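Local coordinates for CBS domain-containing protein (Listeria monocytogenes, PDB 6XNV), which binds the second messenger cyclic di-AMP as a CBS-domain dimer and probably serves as its sensor or regulator, at residues E35-V40 with V60-D65; E67-G72 with S134-E139. All coordinates share one frame; numbering follows the deposited sequence.

Contact 1. Residues E35-V40 with V60-D65; sequences EKVAHV and VIPVLD. With 2BA ((2R,3R,3aS,5R,7aR,9R,10R,10aS,12R,14aR)-2,9-bis(6-amino-9H-purin-9-yl)octahydro-2H,7H-difuro[3,2-d:3',2'-j][1,3,7,9,2,8 ]tetraoxadiphosphacyclododecine-3,5,10,12-tetrol 5,12-dioxide), chain C.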
loop_
_atom_site.group_PDB
_atom_site.type_symbol
_atom_site.label_atom_id
_atom_site.label_comp_id
_atom_site.label_asym_id
_atom_site.label_seq_id
_atom_site.Cartn_x
_atom_site.Cartn_y
_atom_site.Cartn_z
ATOM N N GLU A 35 -9.662 -12.861 -12.193
ATOM C CA GLU A 35 -8.528 -13.671 -12.619
ATOM C C GLU A 35 -7.216 -12.890 -12.638
ATOM O O GLU A 35 -6.141 -13.504 -12.725
ATOM C CB GLU A 35 -8.814 -14.282 -13.994
ATOM C CG GLU A 35 -8.306 -13.483 -15.168
ATOM C CD GLU A 35 -9.409 -12.698 -15.845
ATOM O OE1 GLU A 35 -10.554 -12.744 -15.345
ATOM O OE2 GLU A 35 -9.134 -12.047 -16.879
ATOM N N LYS A 36 -7.266 -11.563 -12.532
ATOM C CA LYS A 36 -6.065 -10.740 -12.502
ATOM C C LYS A 36 -5.669 -10.305 -11.094
ATOM O O LYS A 36 -4.662 -9.613 -10.939
ATOM C CB LYS A 36 -6.263 -9.512 -13.391
ATOM C CG LYS A 36 -6.800 -9.862 -14.784
ATOM C CD LYS A 36 -6.861 -8.625 -15.689
ATOM C CE LYS A 36 -5.798 -8.679 -16.773
ATOM N NZ LYS A 36 -4.471 -9.008 -16.184
ATOM N N VAL A 37 -6.416 -10.717 -10.070
ATOM C CA VAL A 37 -6.255 -10.234 -8.704
ATOM C C VAL A 37 -5.577 -11.329 -7.896
ATOM O O VAL A 37 -6.115 -12.437 -7.778
ATOM C CB VAL A 37 -7.611 -9.869 -8.075
ATOM C CG1 VAL A 37 -7.483 -9.682 -6.554
ATOM C CG2 VAL A 37 -8.214 -8.644 -8.735
ATOM N N ALA A 38 -4.407 -11.023 -7.332
ATOM C CA ALA A 38 -3.764 -11.959 -6.423
ATOM C C ALA A 38 -4.559 -12.071 -5.129
ATOM O O ALA A 38 -5.144 -11.095 -4.652
ATOM C CB ALA A 38 -2.333 -11.522 -6.109
ATOM N N HIS A 39 -4.562 -13.277 -4.557
ATOM C CA HIS A 39 -5.270 -13.550 -3.313
ATOM C C HIS A 39 -4.639 -14.742 -2.621
ATOM O O HIS A 39 -3.981 -15.567 -3.249
ATOM C CB HIS A 39 -6.743 -13.851 -3.564
ATOM C CG HIS A 39 -6.956 -15.018 -4.471
ATOM N ND1 HIS A 39 -6.790 -14.937 -5.837
ATOM C CD2 HIS A 39 -7.297 -16.300 -4.208
ATOM C CE1 HIS A 39 -7.038 -16.116 -6.378
ATOM N NE2 HIS A 39 -7.352 -16.959 -5.411
ATOM N N VAL A 40 -4.874 -14.852 -1.323
ATOM C CA VAL A 40 -4.482 -16.051 -0.593
ATOM C C VAL A 40 -5.746 -16.791 -0.220
ATOM O O VAL A 40 -6.832 -16.213 -0.135
ATOM C CB VAL A 40 -3.638 -15.775 0.662
ATOM C CG1 VAL A 40 -2.579 -14.724 0.369
ATOM C CG2 VAL A 40 -4.523 -15.322 1.788
ATOM N N VAL A 60 -1.864 -5.339 -0.057
ATOM C CA VAL A 60 -3.124 -5.760 0.559
ATOM C C VAL A 60 -3.904 -6.555 -0.485
ATOM O O VAL A 60 -4.129 -6.060 -1.601
ATOM C CB VAL A 60 -3.990 -4.574 1.045
ATOM C CG1 VAL A 60 -5.292 -5.072 1.696
ATOM C CG2 VAL A 60 -3.243 -3.619 1.994
ATOM N N ILE A 61 -4.337 -7.762 -0.135
ATOM C CA ILE A 61 -5.009 -8.617 -1.110
ATOM C C ILE A 61 -6.148 -9.378 -0.443
ATOM O O ILE A 61 -6.164 -9.557 0.784
ATOM C CB ILE A 61 -4.041 -9.616 -1.789
ATOM C CG1 ILE A 61 -3.469 -10.587 -0.757
ATOM C CG2 ILE A 61 -2.957 -8.893 -2.592
ATOM C CD1 ILE A 61 -2.640 -11.654 -1.405
ATOM N N PRO A 62 -7.119 -9.840 -1.228
ATOM C CA PRO A 62 -8.244 -10.569 -0.644
ATOM C C PRO A 62 -7.874 -11.982 -0.214
ATOM O O PRO A 62 -6.890 -12.589 -0.653
ATOM C CB PRO A 62 -9.287 -10.585 -1.762
ATOM C CG PRO A 62 -8.579 -10.254 -2.984
ATOM C CD PRO A 62 -7.414 -9.398 -2.601
ATOM N N VAL A 63 -8.693 -12.476 0.702
ATOM C CA VAL A 63 -8.677 -13.857 1.143
ATOM C C VAL A 63 -9.925 -14.519 0.595
ATOM O O VAL A 63 -11.042 -14.089 0.910
ATOM C CB VAL A 63 -8.650 -13.951 2.674
ATOM C CG1 VAL A 63 -8.567 -15.400 3.099
ATOM C CG2 VAL A 63 -7.520 -13.093 3.224
ATOM N N LEU A 64 -9.747 -15.565 -0.210
ATOM C CA LEU A 64 -10.865 -16.316 -0.768
ATOM C C LEU A 64 -10.837 -17.765 -0.285
ATOM O O LEU A 64 -9.789 -18.309 0.067
ATOM C CB LEU A 64 -10.843 -16.294 -2.306
ATOM C CG LEU A 64 -10.725 -14.933 -2.992
ATOM C CD1 LEU A 64 -10.571 -15.087 -4.501
ATOM C CD2 LEU A 64 -11.923 -14.061 -2.623
ATOM N N ASP A 65 -12.007 -18.397 -0.313
ATOM C CA ASP A 65 -12.136 -19.813 -0.024
ATOM C C ASP A 65 -12.155 -20.607 -1.329
ATOM O O ASP A 65 -12.078 -20.047 -2.435
ATOM C CB ASP A 65 -13.373 -20.106 0.850
ATOM C CG ASP A 65 -14.724 -19.878 0.132
ATOM O OD1 ASP A 65 -14.812 -19.828 -1.120
ATOM O OD2 ASP A 65 -15.730 -19.756 0.865
HETATM P P 2BA C . -3.822 0.754 -7.506
HETATM O O1P 2BA C . -3.710 0.089 -8.846
HETATM O O2P 2BA C . -4.912 1.782 -7.275
HETATM O "O5'" 2BA C . -4.028 -0.421 -6.400
HETATM C "C5'" 2BA C . -4.594 -0.107 -5.135
HETATM C "C4'" 2BA C . -4.437 -1.289 -4.198
HETATM O "O4'" 2BA C . -5.352 -2.320 -4.604
HETATM C "C3'" 2BA C . -3.056 -1.929 -4.254
HETATM O "O3'" 2BA C . -2.189 -1.303 -3.331
HETATM C "C2'" 2BA C . -3.368 -3.360 -3.858
HETATM O "O2'" 2BA C . -3.637 -3.500 -2.462
HETATM C "C1'" 2BA C . -4.727 -3.599 -4.463
HETATM N N9 2BA C . -4.553 -4.188 -5.799
HETATM C C8 2BA C . -4.561 -3.525 -6.969
HETATM N N7 2BA C . -4.378 -4.373 -8.015
HETATM C C5 2BA C . -4.245 -5.602 -7.501
HETATM C C6 2BA C . -4.045 -6.960 -8.038
HETATM N N6 2BA C . -3.929 -7.211 -9.367
HETATM N N1 2BA C . -3.974 -7.962 -7.137
HETATM C C2 2BA C . -4.079 -7.764 -5.818
HETATM N N3 2BA C . -4.269 -6.564 -5.265
HETATM C C4 2BA C . -4.359 -5.466 -6.043
HETATM P P1 2BA C . -0.596 -1.418 -3.381
HETATM O O1P1 2BA C . -0.117 -2.840 -3.574
HETATM O O2P1 2BA C . -0.190 -0.596 -2.212
HETATM O "O5'1" 2BA C . -0.326 -0.603 -4.748
HETATM C "C5'1" 2BA C . -0.360 0.825 -4.745
HETATM C "C4'1" 2BA C . -0.200 1.336 -6.178
HETATM O "O4'1" 2BA C . 1.079 0.978 -6.741
HETATM C "C3'1" 2BA C . -1.223 0.715 -7.111
HETATM O "O3'1" 2BA C . -2.441 1.438 -7.058
HETATM C "C2'1" 2BA C . -0.541 0.764 -8.467
HETATM O "O2'1" 2BA C . -0.938 1.972 -9.154
HETATM C "C1'1" 2BA C . 0.958 0.756 -8.140
HETATM N N91 2BA C . 1.385 -0.605 -8.448
HETATM C C81 2BA C . 1.694 -1.585 -7.578
HETATM N N71 2BA C . 1.988 -2.734 -8.262
HETATM C C51 2BA C . 1.871 -2.490 -9.578
HETATM C C61 2BA C . 2.015 -3.228 -10.850
HETATM N N61 2BA C . 2.388 -4.523 -10.901
HETATM N N11 2BA C . 1.774 -2.569 -12.001
HETATM C C21 2BA C . 1.397 -1.290 -12.024
HETATM N N31 2BA C . 1.253 -0.559 -10.912
HETATM C C41 2BA C . 1.464 -1.088 -9.684
#
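V37 CG1 packs against the CG-CD side of P62, 3.8 Å from CG, while its backbone stays beside the bound cyclic di-AMP. Just before it, the carbonyl of K36 accepts the exocyclic amine N6 of one adenine (3.0 Å from K36 O to N6), and just after it the amide of A38 gives its hydrogen to ring nitrogen N1 of the same base, 3.1 Å from A38 N. Two backbone groups thus read the Watson-Crick edge of the adenine. From the other segment, I61 CG2 packs 3.6 Å from C2 of that base and V60 O holds the ribose hydroxyl O2'. A38 O points back at I61 CB and P62 CD. At H39 a chi1 of 59° sets the imidazole between backbone N and carbonyl carbon, where ND1 turns back to V37 O in an almost straight bond (170°) lying in the ring plane. This bond helps fix the ring's rotation, and L64 CD1 sits over one face, 3.6 Å from the centroid, as a CH-pi contact. V40 pairs in parallel with V63: its N binds P62 O (3.1 Å) and its O receives L64 N, with V63 CA-H adding a weaker contact to the same oxygen. CG1 of V40 meets I61 CD1 at 3.5 Å and CG2 meets V63 CG2, so the two branches serve different neighbours; V52 of helix 46-56 packs on both V40 and I61. Strands 40-41 and 60-64, parallel and linked by helix 46-56, form the beta-alpha-beta crossover of a CBS motif, whose preceding loop lends backbone groups to the adenine site.

Contact 2. Residues E67-G72 with S134-E139; sequences EFKLHG and SDHHFE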
loop_
_atom_site.group_PDB
_atom_site.type_symbol
_atom_site.label_atom_id
_atom_site.label_comp_id
_atom_site.label_asym_id
_atom_site.label_seq_id
_atom_site.Cartn_x
_atom_site.Cartn_y
_atom_site.Cartn_z
ATOM N N GLU A 67 -14.412 -21.883 -2.912
ATOM C CA GLU A 67 -15.513 -21.603 -3.825
ATOM C C GLU A 67 -15.510 -20.158 -4.310
ATOM O O GLU A 67 -16.488 -19.714 -4.920
ATOM C CB GLU A 67 -16.847 -21.943 -3.164
ATOM C CG GLU A 67 -17.177 -23.434 -3.251
ATOM C CD GLU A 67 -18.290 -23.854 -2.305
ATOM O OE1 GLU A 67 -18.580 -23.089 -1.356
ATOM O OE2 GLU A 67 -18.880 -24.936 -2.528
ATOM N N PHE A 68 -14.424 -19.427 -4.073
ATOM C CA PHE A 68 -14.277 -18.037 -4.475
ATOM C C PHE A 68 -15.138 -17.102 -3.645
ATOM O O PHE A 68 -15.465 -16.000 -4.094
ATOM C CB PHE A 68 -14.575 -17.846 -5.972
ATOM C CG PHE A 68 -13.352 -17.612 -6.799
ATOM C CD1 PHE A 68 -12.248 -18.441 -6.661
ATOM C CD2 PHE A 68 -13.295 -16.551 -7.711
ATOM C CE1 PHE A 68 -11.103 -18.230 -7.418
ATOM C CE2 PHE A 68 -12.158 -16.332 -8.472
ATOM C CZ PHE A 68 -11.052 -17.174 -8.326
ATOM N N LYS A 69 -15.539 -17.507 -2.445
ATOM C CA LYS A 69 -16.215 -16.571 -1.563
ATOM C C LYS A 69 -15.189 -15.650 -0.920
ATOM O O LYS A 69 -14.085 -16.081 -0.555
ATOM C CB LYS A 69 -17.016 -17.299 -0.491
ATOM C CG LYS A 69 -17.988 -16.398 0.264
ATOM C CD LYS A 69 -18.418 -17.005 1.618
ATOM C CE LYS A 69 -18.849 -15.928 2.608
ATOM N NZ LYS A 69 -20.283 -16.069 2.939
ATOM N N LEU A 70 -15.550 -14.377 -0.790
ATOM C CA LEU A 70 -14.672 -13.392 -0.170
ATOM C C LEU A 70 -14.822 -13.451 1.342
ATOM O O LEU A 70 -15.937 -13.367 1.858
ATOM C CB LEU A 70 -14.990 -11.988 -0.672
ATOM C CG LEU A 70 -14.213 -10.853 -0.016
ATOM C CD1 LEU A 70 -12.724 -10.981 -0.327
ATOM C CD2 LEU A 70 -14.781 -9.516 -0.516
ATOM N N HIS A 71 -13.703 -13.594 2.049
ATOM C CA HIS A 71 -13.744 -13.635 3.502
ATOM C C HIS A 71 -12.985 -12.523 4.189
ATOM O O HIS A 71 -13.333 -12.189 5.325
ATOM C CB HIS A 71 -13.192 -14.959 4.024
ATOM C CG HIS A 71 -14.108 -16.110 3.799
ATOM N ND1 HIS A 71 -14.984 -16.561 4.762
ATOM C CD2 HIS A 71 -14.308 -16.888 2.709
ATOM C CE1 HIS A 71 -15.668 -17.586 4.282
ATOM N NE2 HIS A 71 -15.275 -17.805 3.040
ATOM N N GLY A 72 -11.945 -11.966 3.567
ATOM C CA GLY A 72 -11.126 -11.013 4.295
ATOM C C GLY A 72 -10.172 -10.278 3.378
ATOM O O GLY A 72 -10.154 -10.481 2.159
ATOM N N SER A 134 -24.366 -11.583 -5.121
ATOM C CA SER A 134 -25.247 -11.652 -3.959
ATOM C C SER A 134 -24.930 -12.817 -3.034
ATOM O O SER A 134 -25.421 -12.828 -1.904
ATOM C CB SER A 134 -26.710 -11.716 -4.399
ATOM O OG SER A 134 -26.961 -10.801 -5.453
ATOM N N ASP A 135 -24.114 -13.779 -3.465
ATOM C CA ASP A 135 -23.658 -14.852 -2.588
ATOM C C ASP A 135 -22.242 -14.607 -2.102
ATOM O O ASP A 135 -21.577 -15.537 -1.627
ATOM C CB ASP A 135 -23.752 -16.210 -3.293
ATOM C CG ASP A 135 -25.185 -16.596 -3.628
ATOM O OD1 ASP A 135 -26.050 -16.485 -2.726
ATOM O OD2 ASP A 135 -25.442 -16.985 -4.793
ATOM N N HIS A 136 -21.765 -13.371 -2.232
ATOM C CA HIS A 136 -20.439 -12.956 -1.789
ATOM C C HIS A 136 -19.329 -13.655 -2.569
ATOM O O HIS A 136 -18.194 -13.757 -2.089
ATOM C CB HIS A 136 -20.267 -13.172 -0.281
ATOM C CG HIS A 136 -19.552 -12.050 0.409
ATOM N ND1 HIS A 136 -20.025 -10.752 0.417
ATOM C CD2 HIS A 136 -18.380 -12.023 1.089
ATOM C CE1 HIS A 136 -19.186 -9.979 1.091
ATOM N NE2 HIS A 136 -18.176 -10.725 1.506
ATOM N N HIS A 137 -19.622 -14.150 -3.771
ATOM C CA HIS A 137 -18.539 -14.574 -4.646
ATOM C C HIS A 137 -17.751 -13.350 -5.093
ATOM O O HIS A 137 -18.320 -12.298 -5.388
ATOM C CB HIS A 137 -19.069 -15.342 -5.856
ATOM C CG HIS A 137 -19.732 -16.639 -5.498
ATOM N ND1 HIS A 137 -20.982 -16.992 -5.965
ATOM C CD2 HIS A 137 -19.327 -17.656 -4.701
ATOM C CE1 HIS A 137 -21.317 -18.171 -5.471
ATOM N NE2 HIS A 137 -20.332 -18.592 -4.698
ATOM N N PHE A 138 -16.437 -13.492 -5.131
ATOM C CA PHE A 138 -15.561 -12.384 -5.471
ATOM C C PHE A 138 -15.510 -12.217 -6.987
ATOM O O PHE A 138 -15.132 -13.148 -7.698
ATOM C CB PHE A 138 -14.184 -12.670 -4.891
ATOM C CG PHE A 138 -13.124 -11.727 -5.322
ATOM C CD1 PHE A 138 -13.054 -10.454 -4.790
ATOM C CD2 PHE A 138 -12.166 -12.125 -6.248
ATOM C CE1 PHE A 138 -12.044 -9.584 -5.175
ATOM C CE2 PHE A 138 -11.159 -11.258 -6.653
ATOM C CZ PHE A 138 -11.089 -9.991 -6.117
ATOM N N GLU A 139 -15.866 -11.029 -7.487
ATOM C CA GLU A 139 -15.866 -10.778 -8.924
ATOM C C GLU A 139 -14.717 -9.906 -9.399
ATOM O O GLU A 139 -14.350 -9.982 -10.576
ATOM C CB GLU A 139 -17.196 -10.144 -9.352
ATOM C CG GLU A 139 -18.339 -11.115 -9.131
ATOM C CD GLU A 139 -19.483 -10.931 -10.089
ATOM O OE1 GLU A 139 -19.934 -9.777 -10.245
ATOM O OE2 GLU A 139 -19.922 -11.948 -10.688
#
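Backbone bonds join F68 to F138 and L70 to H136 around a single bridge of K69 with H137, whose CA atoms lie 4.3 Å apart. F138 N gives its hydrogen to F68 O at 2.9 Å, and L70 N does so to H136 O at 3.0 Å; both bonds are nearly straight (166° and 169°). Each acceptor also takes a CA-H...O contact, F68 O from H137 CA and H136 O from K69 CA. The paired pieces are the turns leading into strands 70-75 and 138-143, probably equivalent hairpins of two CBS motifs whose sheets pack through their side chains, the turns being bridged at one point, as in a Bateman module.

Apolar contact lies inside the bridge: L70 and F138 each set CB toward the opposite segment, 4.3 Å apart, and P62, L64 and C130 pack against both. The H136 ring lies beside L70, CD2 3.8 Å from CB. Nearer solvent the contacts are mixed polar and aliphatic: K69 CG passes 4.0 Å from H136 CB, the edge of the F68 ring faces F138 O, and H137 CD2 lies 3.5 Å from E67 O. D65 OD1 receives the amides of E67 and K69, D133 OD1 those of D135 and H137.

Contact 1 is the more buried of the two and forms one wall of the nucleotide site; contact 2 lies farther from the chain centre, at the partly solvent-exposed turns. Strand 60-64 carries the former and its neighbour 70-75 enters the latter, the two strands being joined in part through V63, whose N and O lie 2.9 Å from G72 O and H71 N across a classic beta bulge. The cores also merge: L64 CD2 packs on F138 CB at 3.5 Å. Both contacts use two backbone hydrogen bonds, but 35-40 with 60-65 adds ligand bonds and close aliphatic packing, whereas 67-72 with 134-139 adds polar, histidine-rich surroundings and joins strands from different sheets.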